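Local coordinates for 2'-5' RNA Ligase (Thermus thermophilus, PDB 1IUH), which belongs to the LigT-like phosphoesterases of the 2H clan, here built from antiparallel beta strands flanked by helices, at residues Leu40-Leu45 with Glu103-Gly108. Numbering follows the deposited sequence.
Sequences LTLLFL and EGLRAG
R106 reaches from helix 96-113 to the backbone of L42, where strand 39-47 is interrupted. Its NH1 donates to L42 O at 2.9 Å with an N-H...O angle of 150°. The C=O...N angle of 162° puts this donor nearly in line with the carbonyl bond. R106 NH2 adds a weak bond to L42 O at 3.4 Å, so the carbonyl is held mainly by NH1. The oxygen lies near the guanidinium edge, tilted slightly from its plane. An extended chain from CG to NE carries the group this far, and NH1 also donates to A102 O in its own helix, which ties the strand to the helix backbone through one nitrogen.

L43 packs over one guanidinium face: its CD1 sits 3.6 Å from R106 CZ, above the middle of the group. The CA-CB bond of L43 points toward the helix, and with CG anti to the backbone N (chi1 177°) its other methyl, CD2, meets L105 CB at 3.7 Å. L105 CD1 in turn approaches L42 CB at 4.0 Å, while its side chain also touches Y5, L59 and L63.

Both L42 and L43 bond through their backbones to Y5 of strand 2-8, consistent with a classic beta bulge. By bridging L42 O and A102 O, R106 NH1 probably satisfies the bulge carbonyl within a largely buried apolar strand-helix interface.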
loop_
_atom_site.group_PDB
_atom_site.type_symbol
_atom_site.label_atom_id
_atom_site.label_comp_id
_atom_site.label_asym_id
_atom_site.label_seq_id
_atom_site.Cartn_x
_atom_site.Cartn_y
_atom_site.Cartn_z
ATOM N N LEU A 40 2.560 -1.253 -1.243
ATOM C CA LEU A 40 1.192 -1.164 -1.800
ATOM C C LEU A 40 0.236 -1.486 -0.660
ATOM O O LEU A 40 0.277 -2.598 -0.105
ATOM C CB LEU A 40 0.979 -2.197 -2.918
ATOM C CG LEU A 40 -0.351 -2.137 -3.664
ATOM C CD1 LEU A 40 -0.188 -2.553 -5.188
ATOM C CD2 LEU A 40 -1.320 -3.080 -2.929
ATOM N N THR A 41 -0.614 -0.543 -0.299
ATOM C CA THR A 41 -1.573 -0.777 0.790
ATOM C C THR A 41 -2.810 -1.586 0.391
ATOM O O THR A 41 -3.431 -1.308 -0.589
ATOM C CB THR A 41 -2.022 0.567 1.383
ATOM O OG1 THR A 41 -0.857 1.266 1.883
ATOM C CG2 THR A 41 -3.045 0.350 2.497
ATOM N N LEU A 42 -3.159 -2.636 1.110
ATOM C CA LEU A 42 -4.363 -3.362 0.687
ATOM C C LEU A 42 -5.600 -2.830 1.399
ATOM O O LEU A 42 -6.701 -2.859 0.864
ATOM C CB LEU A 42 -4.217 -4.831 0.940
ATOM C CG LEU A 42 -2.969 -5.416 0.312
ATOM C CD1 LEU A 42 -2.463 -6.561 1.189
ATOM C CD2 LEU A 42 -3.300 -5.889 -1.083
ATOM N N LEU A 43 -5.404 -2.292 2.582
ATOM C CA LEU A 43 -6.509 -1.764 3.364
ATOM C C LEU A 43 -5.985 -0.909 4.507
ATOM O O LEU A 43 -5.254 -1.424 5.326
ATOM C CB LEU A 43 -7.322 -2.906 3.949
ATOM C CG LEU A 43 -8.464 -2.446 4.861
ATOM C CD1 LEU A 43 -9.408 -1.661 4.010
ATOM C CD2 LEU A 43 -9.219 -3.685 5.525
ATOM N N PHE A 44 -6.318 0.388 4.525
ATOM C CA PHE A 44 -5.907 1.307 5.601
ATOM C C PHE A 44 -6.984 1.248 6.721
ATOM O O PHE A 44 -8.181 1.248 6.442
ATOM C CB PHE A 44 -5.757 2.698 4.999
ATOM C CG PHE A 44 -5.514 3.761 5.977
ATOM C CD1 PHE A 44 -4.308 3.838 6.650
ATOM C CD2 PHE A 44 -6.496 4.724 6.228
ATOM C CE1 PHE A 44 -4.069 4.860 7.569
ATOM C CE2 PHE A 44 -6.266 5.761 7.145
ATOM C CZ PHE A 44 -5.040 5.824 7.819
ATOM N N LEU A 45 -6.567 1.137 7.977
ATOM C CA LEU A 45 -7.518 1.036 9.078
ATOM C C LEU A 45 -7.707 2.308 9.936
ATOM O O LEU A 45 -8.678 2.434 10.663
ATOM C CB LEU A 45 -7.154 -0.167 9.984
ATOM C CG LEU A 45 -7.162 -1.593 9.395
ATOM C CD1 LEU A 45 -6.837 -2.548 10.561
ATOM C CD2 LEU A 45 -8.487 -2.005 8.732
ATOM N N GLU A 103 -10.439 -7.555 -0.650
ATOM C CA GLU A 103 -11.831 -7.918 -0.372
ATOM C C GLU A 103 -11.917 -8.739 0.906
ATOM O O GLU A 103 -12.788 -8.516 1.766
ATOM C CB GLU A 103 -12.406 -8.739 -1.529
ATOM C CG GLU A 103 -13.048 -7.915 -2.631
ATOM C CD GLU A 103 -13.140 -8.666 -4.005
ATOM O OE1 GLU A 103 -12.953 -9.929 -4.044
ATOM O OE2 GLU A 103 -13.413 -7.970 -5.043
ATOM N N GLY A 104 -10.992 -9.700 1.002
ATOM C CA GLY A 104 -10.927 -10.596 2.140
ATOM C C GLY A 104 -10.798 -9.825 3.435
ATOM O O GLY A 104 -11.436 -10.192 4.409
ATOM N N LEU A 105 -10.006 -8.752 3.427
ATOM C CA LEU A 105 -9.814 -7.967 4.616
ATOM C C LEU A 105 -10.979 -7.030 4.887
ATOM O O LEU A 105 -11.330 -6.812 6.025
ATOM C CB LEU A 105 -8.507 -7.149 4.496
ATOM C CG LEU A 105 -7.114 -7.854 4.386
ATOM C CD1 LEU A 105 -6.079 -6.870 3.823
ATOM C CD2 LEU A 105 -6.609 -8.344 5.712
ATOM N N ARG A 106 -11.585 -6.455 3.848
ATOM C CA ARG A 106 -12.657 -5.513 4.114
ATOM C C ARG A 106 -13.776 -6.332 4.753
ATOM O O ARG A 106 -14.496 -5.835 5.642
ATOM C CB ARG A 106 -13.143 -4.807 2.814
ATOM C CG ARG A 106 -12.100 -3.858 2.218
ATOM C CD ARG A 106 -12.445 -3.127 0.906
ATOM N NE ARG A 106 -11.533 -1.965 0.755
ATOM C CZ ARG A 106 -10.194 -2.030 0.536
ATOM N NH1 ARG A 106 -9.596 -3.201 0.413
ATOM N NH2 ARG A 106 -9.421 -0.932 0.511
ATOM N N ALA A 107 -13.875 -7.587 4.325
ATOM C CA ALA A 107 -14.898 -8.504 4.808
ATOM C C ALA A 107 -14.752 -8.851 6.287
ATOM O O ALA A 107 -15.730 -8.823 7.060
ATOM C CB ALA A 107 -14.849 -9.768 3.964
ATOM N N GLY A 108 -13.510 -9.164 6.658
ATOM C CA GLY A 108 -13.160 -9.520 8.011
ATOM C C GLY A 108 -13.364 -8.351 8.954
ATOM O O GLY A 108 -13.849 -8.525 10.092
#